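Local coordinates for period circadian protein homolog 2 (Mus musculus, PDB 3GDI) that acts in the mammalian circadian clock, probably as a transcriptional regulator whose tandem PAS domains mediate interactions between clock proteins, at residues K102-V110 against V185-D194. Residues are numbered along the deposited sequence; the frame is centred on the assembly and turned at random.
Sequences KSFFCRVSV and VPLLGYLPQD
Phe105 and Arg107 on strand 104-108 carry an interdomain contact, apolar with a salt bridge at one end, that joins the first PAS domain to segment 185-194 of the second, a helix end and the turn after it. Val185 CG2 sits over the centre of one face of the Phe105 ring in a CH-pi contact, 3.7 Å from the ring centroid and 10° off its normal. Pro192 brings CD to 3.6 Å from Phe105 CD1, and Leu191 CD2 packs on Phe105 CB; the flat phenyl takes Val185 over a face and Pro192 obliquely, while Leu191 fills in at the root of the side chain. In each PAS domain the five-stranded antiparallel sheet has order 2-1-5-4-3, and 104-108 is an outermost strand of the first, while 185-194 belongs to the helical connection that follows the second strand of the other. Bends at chi2 and chi3 fold Arg107 over Leu191 CG and CD1, which lie against one guanidinium face, and its NH1/NH2 edge grips Asp194 end-on. Arg107 NH2 meets the syn lone pair of Asp194 OD1 almost straight (2.9 Å, 169°), whereas Arg107 NH1 reaches Asp194 OD2 at 3.0 Å with a more bent 137°. From the opposite face of the carboxylate, Leu191 N donates to Asp194 OD2 at 2.9 Å, fixing the acid's rotation. Asp69 also pairs with Arg107 NH2, and two carboxylates probably offset the charge of Arg107 and nearby Arg237.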
ATOM      1  N   LYS A 102      -2.458  -5.736  13.572  1.00 78.91           N
ATOM      2  CA  LYS A 102      -1.176  -5.220  13.102  1.00 76.59           C
ATOM      3  C   LYS A 102      -0.140  -6.332  12.976  1.00 74.53           C
ATOM      4  O   LYS A 102       0.966  -6.218  13.498  1.00 74.47           O
ATOM      5  CB  LYS A 102      -0.655  -4.128  14.047  1.00 77.58           C
ATOM      6  CG  LYS A 102      -1.486  -2.838  14.006  1.00 80.22           C
ATOM      7  CD  LYS A 102      -0.932  -1.749  14.922  1.00 78.92           C
ATOM      8  CE  LYS A 102      -1.053  -2.131  16.387  1.00 78.85           C
ATOM      9  NZ  LYS A 102      -0.504  -1.074  17.274  1.00 78.42           N
ATOM     10  N   SER A 103      -0.518  -7.405  12.280  1.00 71.29           N
ATOM     11  CA  SER A 103       0.361  -8.547  12.050  1.00 67.60           C
ATOM     12  C   SER A 103       0.640  -8.692  10.562  1.00 65.78           C
ATOM     13  O   SER A 103      -0.207  -8.366   9.732  1.00 66.46           O
ATOM     14  CB  SER A 103      -0.282  -9.836  12.564  1.00 65.98           C
ATOM     15  OG  SER A 103      -0.321  -9.855  13.977  1.00 67.71           O
ATOM     16  N   PHE A 104       1.826  -9.186  10.227  1.00 63.21           N
ATOM     17  CA  PHE A 104       2.212  -9.384   8.835  1.00 60.82           C
ATOM     18  C   PHE A 104       2.712 -10.818   8.688  1.00 59.06           C
ATOM     19  O   PHE A 104       2.845 -11.531   9.685  1.00 59.63           O
ATOM     20  CB  PHE A 104       3.306  -8.374   8.445  1.00 59.90           C
ATOM     21  CG  PHE A 104       4.574  -8.511   9.241  1.00 60.67           C
ATOM     22  CD1 PHE A 104       5.680  -9.164   8.707  1.00 59.65           C
ATOM     23  CD2 PHE A 104       4.653  -8.029  10.544  1.00 61.87           C
ATOM     24  CE1 PHE A 104       6.841  -9.337   9.457  1.00 58.57           C
ATOM     25  CE2 PHE A 104       5.813  -8.199  11.301  1.00 61.15           C
ATOM     26  CZ  PHE A 104       6.908  -8.858  10.752  1.00 58.85           C
ATOM     27  N   PHE A 105       2.985 -11.242   7.458  1.00 56.93           N
ATOM     28  CA  PHE A 105       3.464 -12.601   7.213  1.00 54.55           C
ATOM     29  C   PHE A 105       4.866 -12.675   6.618  1.00 54.30           C
ATOM     30  O   PHE A 105       5.261 -11.841   5.810  1.00 51.24           O
ATOM     31  CB  PHE A 105       2.502 -13.339   6.283  1.00 53.23           C
ATOM     32  CG  PHE A 105       1.105 -13.426   6.807  1.00 52.65           C
ATOM     33  CD1 PHE A 105       0.277 -12.312   6.802  1.00 53.17           C
ATOM     34  CD2 PHE A 105       0.614 -14.625   7.304  1.00 52.81           C
ATOM     35  CE1 PHE A 105      -1.023 -12.389   7.284  1.00 52.20           C
ATOM     36  CE2 PHE A 105      -0.682 -14.711   7.789  1.00 53.40           C
ATOM     37  CZ  PHE A 105      -1.504 -13.589   7.778  1.00 52.36           C
ATOM     38  N   CYS A 106       5.601 -13.705   7.015  1.00 55.98           N
ATOM     39  CA  CYS A 106       6.962 -13.934   6.537  1.00 57.31           C
ATOM     40  C   CYS A 106       7.257 -15.419   6.429  1.00 56.36           C
ATOM     41  O   CYS A 106       6.748 -16.224   7.214  1.00 55.34           O
ATOM     42  CB  CYS A 106       7.980 -13.302   7.488  1.00 59.75           C
ATOM     43  SG  CYS A 106       8.577 -11.667   7.005  1.00 68.39           S
ATOM     44  N   ARG A 107       8.069 -15.781   5.439  1.00 56.44           N
ATOM     45  CA  ARG A 107       8.467 -17.170   5.249  1.00 56.45           C
ATOM     46  C   ARG A 107       9.829 -17.295   5.924  1.00 56.59           C
ATOM     47  O   ARG A 107      10.749 -16.536   5.624  1.00 54.70           O
ATOM     48  CB  ARG A 107       8.555 -17.494   3.757  1.00 57.71           C
ATOM     49  CG  ARG A 107       7.227 -17.971   3.163  1.00 58.06           C
ATOM     50  CD  ARG A 107       7.051 -17.592   1.693  1.00 55.04           C
ATOM     51  NE  ARG A 107       6.827 -16.155   1.549  1.00 57.47           N
ATOM     52  CZ  ARG A 107       6.185 -15.578   0.534  1.00 56.79           C
ATOM     53  NH1 ARG A 107       5.685 -16.307  -0.456  1.00 56.36           N
ATOM     54  NH2 ARG A 107       6.038 -14.260   0.513  1.00 56.71           N
ATOM     55  N   VAL A 108       9.943 -18.233   6.856  1.00 57.71           N
ATOM     56  CA  VAL A 108      11.186 -18.426   7.600  1.00 58.30           C
ATOM     57  C   VAL A 108      11.846 -19.767   7.302  1.00 59.36           C
ATOM     58  O   VAL A 108      11.167 -20.757   7.043  1.00 58.87           O
ATOM     59  CB  VAL A 108      10.926 -18.322   9.122  1.00 57.64           C
ATOM     60  CG1 VAL A 108      12.247 -18.332   9.888  1.00 56.21           C
ATOM     61  CG2 VAL A 108      10.141 -17.051   9.422  1.00 55.01           C
ATOM     62  N   SER A 109      13.173 -19.785   7.339  1.00 62.01           N
ATOM     63  CA  SER A 109      13.944 -20.998   7.076  1.00 65.97           C
ATOM     64  C   SER A 109      15.262 -21.008   7.827  1.00 68.77           C
ATOM     65  O   SER A 109      16.010 -20.032   7.784  1.00 69.04           O
ATOM     66  CB  SER A 109      14.253 -21.132   5.584  1.00 65.59           C
ATOM     67  OG  SER A 109      15.195 -22.169   5.352  1.00 64.08           O
ATOM     68  N   VAL A 110      15.545 -22.114   8.511  1.00 72.45           N
ATOM     69  CA  VAL A 110      16.799 -22.251   9.246  1.00 75.09           C
ATOM     70  C   VAL A 110      17.838 -22.789   8.260  1.00 77.42           C
ATOM     71  O   VAL A 110      18.425 -23.856   8.464  1.00 78.54           O
ATOM     72  CB  VAL A 110      16.653 -23.227  10.444  1.00 74.95           C
ATOM     73  CG1 VAL A 110      17.962 -23.312  11.222  1.00 75.44           C
ATOM     74  CG2 VAL A 110      15.536 -22.752  11.363  1.00 75.92           C
ATOM     75  N   VAL A 185      -4.478 -15.749   3.272  1.00 46.52           N
ATOM     76  CA  VAL A 185      -3.223 -16.488   3.248  1.00 45.91           C
ATOM     77  C   VAL A 185      -3.452 -17.996   3.344  1.00 45.49           C
ATOM     78  O   VAL A 185      -2.965 -18.759   2.514  1.00 44.81           O
ATOM     79  CB  VAL A 185      -2.271 -16.028   4.370  1.00 46.96           C
ATOM     80  CG1 VAL A 185      -0.996 -16.836   4.310  1.00 48.70           C
ATOM     81  CG2 VAL A 185      -1.944 -14.543   4.213  1.00 45.09           C
ATOM     82  N   PRO A 186      -4.210 -18.448   4.352  1.00 45.86           N
ATOM     83  CA  PRO A 186      -4.459 -19.887   4.482  1.00 46.76           C
ATOM     84  C   PRO A 186      -5.302 -20.482   3.345  1.00 47.18           C
ATOM     85  O   PRO A 186      -5.249 -21.685   3.088  1.00 48.17           O
ATOM     86  CB  PRO A 186      -5.171 -19.995   5.835  1.00 45.79           C
ATOM     87  CG  PRO A 186      -4.636 -18.832   6.587  1.00 45.13           C
ATOM     88  CD  PRO A 186      -4.660 -17.736   5.558  1.00 45.91           C
ATOM     89  N   LEU A 187      -6.083 -19.658   2.658  1.00 46.89           N
ATOM     90  CA  LEU A 187      -6.916 -20.194   1.582  1.00 46.04           C
ATOM     91  C   LEU A 187      -6.296 -20.069   0.191  1.00 45.76           C
ATOM     92  O   LEU A 187      -6.778 -20.682  -0.757  1.00 45.82           O
ATOM     93  CB  LEU A 187      -8.293 -19.517   1.600  1.00 43.62           C
ATOM     94  CG  LEU A 187      -9.164 -19.737   2.845  1.00 43.08           C
ATOM     95  CD1 LEU A 187     -10.328 -18.777   2.829  1.00 41.33           C
ATOM     96  CD2 LEU A 187      -9.656 -21.170   2.890  1.00 38.56           C
ATOM     97  N   LEU A 188      -5.217 -19.294   0.069  1.00 45.19           N
ATOM     98  CA  LEU A 188      -4.583 -19.102  -1.233  1.00 42.86           C
ATOM     99  C   LEU A 188      -3.145 -19.576  -1.346  1.00 41.79           C
ATOM    100  O   LEU A 188      -2.712 -19.982  -2.416  1.00 42.42           O
ATOM    101  CB  LEU A 188      -4.646 -17.627  -1.630  1.00 41.01           C
ATOM    102  CG  LEU A 188      -6.037 -17.032  -1.833  1.00 40.74           C
ATOM    103  CD1 LEU A 188      -5.869 -15.611  -2.310  1.00 40.24           C
ATOM    104  CD2 LEU A 188      -6.839 -17.855  -2.842  1.00 36.80           C
ATOM    105  N   GLY A 189      -2.399 -19.524  -0.253  1.00 42.56           N
ATOM    106  CA  GLY A 189      -1.010 -19.946  -0.315  1.00 44.45           C
ATOM    107  C   GLY A 189      -0.060 -18.766  -0.474  1.00 45.53           C
ATOM    108  O   GLY A 189       1.142 -18.888  -0.213  1.00 45.90           O
ATOM    109  N   TYR A 190      -0.589 -17.622  -0.904  1.00 42.95           N
ATOM    110  CA  TYR A 190       0.238 -16.434  -1.067  1.00 42.33           C
ATOM    111  C   TYR A 190       0.235 -15.619   0.208  1.00 40.94           C
ATOM    112  O   TYR A 190      -0.715 -15.681   0.982  1.00 40.10           O
ATOM    113  CB  TYR A 190      -0.301 -15.511  -2.162  1.00 42.04           C
ATOM    114  CG  TYR A 190      -0.357 -16.074  -3.553  1.00 40.84           C
ATOM    115  CD1 TYR A 190      -1.577 -16.436  -4.127  1.00 40.44           C
ATOM    116  CD2 TYR A 190       0.796 -16.183  -4.325  1.00 40.23           C
ATOM    117  CE1 TYR A 190      -1.646 -16.884  -5.442  1.00 43.69           C
ATOM    118  CE2 TYR A 190       0.742 -16.634  -5.642  1.00 41.12           C
ATOM    119  CZ  TYR A 190      -0.477 -16.979  -6.195  1.00 45.00           C
ATOM    120  OH  TYR A 190      -0.534 -17.394  -7.509  1.00 48.83           O
ATOM    121  N   LEU A 191       1.300 -14.853   0.421  1.00 41.33           N
ATOM    122  CA  LEU A 191       1.365 -13.951   1.566  1.00 41.43           C
ATOM    123  C   LEU A 191       0.907 -12.601   0.980  1.00 41.49           C
ATOM    124  O   LEU A 191       1.125 -12.325  -0.206  1.00 42.19           O
ATOM    125  CB  LEU A 191       2.784 -13.874   2.112  1.00 41.64           C
ATOM    126  CG  LEU A 191       3.325 -15.205   2.659  1.00 44.45           C
ATOM    127  CD1 LEU A 191       4.640 -14.945   3.415  1.00 43.00           C
ATOM    128  CD2 LEU A 191       2.296 -15.853   3.595  1.00 40.56           C
ATOM    129  N   PRO A 192       0.260 -11.750   1.788  1.00 41.19           N
ATOM    130  CA  PRO A 192      -0.207 -10.461   1.260  1.00 41.82           C
ATOM    131  C   PRO A 192       0.709  -9.751   0.274  1.00 43.28           C
ATOM    132  O   PRO A 192       0.253  -9.266  -0.756  1.00 45.79           O
ATOM    133  CB  PRO A 192      -0.448  -9.643   2.519  1.00 40.75           C
ATOM    134  CG  PRO A 192      -0.901 -10.695   3.507  1.00 40.06           C
ATOM    135  CD  PRO A 192       0.102 -11.803   3.254  1.00 40.90           C
ATOM    136  N   GLN A 193       2.002  -9.714   0.573  1.00 43.03           N
ATOM    137  CA  GLN A 193       2.965  -9.025  -0.270  1.00 41.46           C
ATOM    138  C   GLN A 193       3.194  -9.619  -1.645  1.00 44.31           C
ATOM    139  O   GLN A 193       3.769  -8.952  -2.511  1.00 46.48           O
ATOM    140  CB  GLN A 193       4.314  -8.901   0.450  1.00 39.78           C
ATOM    141  CG  GLN A 193       4.952 -10.214   0.875  1.00 39.50           C
ATOM    142  CD  GLN A 193       4.600 -10.618   2.314  1.00 40.93           C
ATOM    143  OE1 GLN A 193       5.344 -11.358   2.952  1.00 41.57           O
ATOM    144  NE2 GLN A 193       3.469 -10.133   2.821  1.00 38.62           N
ATOM    145  N   ASP A 194       2.765 -10.864  -1.854  1.00 44.21           N
ATOM    146  CA  ASP A 194       2.947 -11.498  -3.153  1.00 44.42           C
ATOM    147  C   ASP A 194       1.927 -10.996  -4.162  1.00 44.91           C
ATOM    148  O   ASP A 194       2.189 -10.981  -5.361  1.00 45.11           O
ATOM    149  CB  ASP A 194       2.808 -13.013  -3.057  1.00 46.49           C
ATOM    150  CG  ASP A 194       3.778 -13.631  -2.083  1.00 49.62           C
ATOM    151  OD1 ASP A 194       4.894 -13.090  -1.924  1.00 49.75           O
ATOM    152  OD2 ASP A 194       3.423 -14.675  -1.489  1.00 51.15           O
TER